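Local atomic coordinates of glutathione S-transferase (PDB entry 5ZFG), a protein that probably transfers glutathione to electrophilic compounds and, in the silkworm, metabolises the organophosphate insecticide diazinon. Residues S104-Y107 / A108-A112. Numbering follows the deposited sequence. Where two conformers were deposited one is given.
Sequences SSYY and ANISA
Tyr-106 and Ile-110, like Tyr-107 and Ser-111, meet as i to i+4 neighbours within a single alpha-helix, the long helix 89-114 of the all-helical C-terminal domain of the glutathione transferase fold. Three backbone bonds of alpha-helical spacing establish this: Asn-109 N to Ser-105 O, Ile-110 N to Tyr-106 O and Ser-111 N to Tyr-107 O, all fairly straight. A wider pi-type turn at 104-106 overlaps their start.

On the buried side, the contact is a CH-pi interaction. Ile-110 CD1 lies over one face of the Tyr-106 ring, 3.5 Å from the centroid and 16° off the normal. Its shift is toward the hydroxyl end, since CD1 is 3.4 Å from Tyr-106 CZ but 4.1 Å from Tyr-106 CG. Ile-110 reaches there because CG1 is anti to the carbonyl carbon and the chain then runs extended (chi2 171°). Tyr-106 OH and Thr-167 OG1 on helix 160-172 share a hydrogen bond, while Leu-136 and Leu-139 of helix 126-146 also touch this side chain, which thus joins three helices. Replacing Tyr-106 by alanine is likely to leave Ile-110 CD1 without the ring face it packs on and Thr-167 without its phenol partner.

Asn-109 ND2 is hydrogen-bonded to Ser-135 OG on helix 126-146, and Ser-104 OG to Glu-66 of the second subunit.

Tyr-107 packs against Pro-12 and Pro-13 of helix 12-23, linking the two domains, and its CE1 is 3.6 Å from Ser-111 CB. The carbonyl of Tyr-107 is gripped twice: Ser-111 N (2.9 Å) and Ser-111 OG (2.7 Å) reach Tyr-107 O from opposite faces of the carbonyl plane, the hydroxyl folded back by a chi1 of 71°.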
loop_
_atom_site.group_PDB
_atom_site.type_symbol
_atom_site.label_atom_id
_atom_site.label_comp_id
_atom_site.label_asym_id
_atom_site.label_seq_id
_atom_site.Cartn_x
_atom_site.Cartn_y
_atom_site.Cartn_z
ATOM N N SER B 104 -1.412 -0.500 5.710
ATOM C CA SER B 104 -0.418 0.107 6.592
ATOM C C SER B 104 -0.810 0.061 8.061
ATOM O O SER B 104 0.078 0.056 8.926
ATOM C CB SER B 104 -0.187 1.567 6.212
ATOM O OG SER B 104 -1.269 2.394 6.630
ATOM N N SER B 105 -2.108 0.046 8.374
ATOM C CA SER B 105 -2.556 0.323 9.736
ATOM C C SER B 105 -3.702 -0.577 10.198
ATOM O O SER B 105 -3.600 -1.272 11.215
ATOM C CB SER B 105 -2.986 1.793 9.843
ATOM O OG SER B 105 -2.002 2.656 9.288
ATOM N N TYR B 106 -4.823 -0.533 9.470
ATOM C CA TYR B 106 -6.049 -1.169 9.954
ATOM C C TYR B 106 -5.876 -2.677 10.067
ATOM O O TYR B 106 -6.067 -3.255 11.142
ATOM C CB TYR B 106 -7.225 -0.825 9.032
ATOM C CG TYR B 106 -8.619 -1.165 9.558
ATOM C CD1 TYR B 106 -9.265 -0.343 10.485
ATOM C CD2 TYR B 106 -9.308 -2.287 9.092
ATOM C CE1 TYR B 106 -10.559 -0.634 10.937
ATOM C CE2 TYR B 106 -10.596 -2.584 9.538
ATOM C CZ TYR B 106 -11.215 -1.761 10.462
ATOM O OH TYR B 106 -12.493 -2.078 10.896
ATOM N N TYR B 107 -5.530 -3.333 8.957
ATOM C CA TYR B 107 -5.275 -4.774 9.004
ATOM C C TYR B 107 -4.052 -5.094 9.863
ATOM O O TYR B 107 -4.040 -6.095 10.592
ATOM C CB TYR B 107 -5.114 -5.308 7.575
ATOM C CG TYR B 107 -4.976 -6.802 7.462
ATOM C CD1 TYR B 107 -5.805 -7.650 8.183
ATOM C CD2 TYR B 107 -4.018 -7.364 6.622
ATOM C CE1 TYR B 107 -5.673 -9.039 8.076
ATOM C CE2 TYR B 107 -3.893 -8.744 6.488
ATOM C CZ TYR B 107 -4.719 -9.576 7.225
ATOM O OH TYR B 107 -4.596 -10.945 7.096
ATOM N N ALA B 108 -3.023 -4.244 9.812
ATOM C CA ALA B 108 -1.804 -4.487 10.577
ATOM C C ALA B 108 -2.097 -4.560 12.070
ATOM O O ALA B 108 -1.639 -5.482 12.755
ATOM C CB ALA B 108 -0.782 -3.390 10.286
ATOM N N ASN B 109 -2.881 -3.604 12.583
ATOM C CA ASN B 109 -3.197 -3.553 14.012
ATOM C C ASN B 109 -4.236 -4.598 14.391
ATOM O O ASN B 109 -4.100 -5.265 15.421
ATOM C CB ASN B 109 -3.721 -2.166 14.405
ATOM C CG ASN B 109 -2.632 -1.137 14.520
ATOM O OD1 ASN B 109 -1.457 -1.468 14.536
ATOM N ND2 ASN B 109 -3.025 0.132 14.602
ATOM N N ILE B 110 -5.304 -4.724 13.597
ATOM C CA ILE B 110 -6.370 -5.656 13.956
ATOM C C ILE B 110 -5.842 -7.088 13.946
ATOM O O ILE B 110 -6.035 -7.837 14.909
ATOM C CB ILE B 110 -7.590 -5.468 13.036
ATOM C CG1 ILE B 110 -8.353 -4.223 13.485
ATOM C CG2 ILE B 110 -8.496 -6.709 13.063
ATOM C CD1 ILE B 110 -9.449 -3.790 12.534
ATOM N N SER B 111 -5.119 -7.471 12.886
ATOM C CA SER B 111 -4.678 -8.853 12.762
ATOM C C SER B 111 -3.628 -9.204 13.802
ATOM O O SER B 111 -3.570 -10.355 14.238
ATOM C CB SER B 111 -4.136 -9.130 11.359
ATOM O OG SER B 111 -2.893 -8.479 11.178
ATOM N N ALA B 112 -2.794 -8.239 14.217
ATOM C CA ALA B 112 -1.851 -8.519 15.296
ATOM C C ALA B 112 -2.586 -8.968 16.548
ATOM O O ALA B 112 -2.096 -9.827 17.292
ATOM C CB ALA B 112 -0.984 -7.289 15.583
#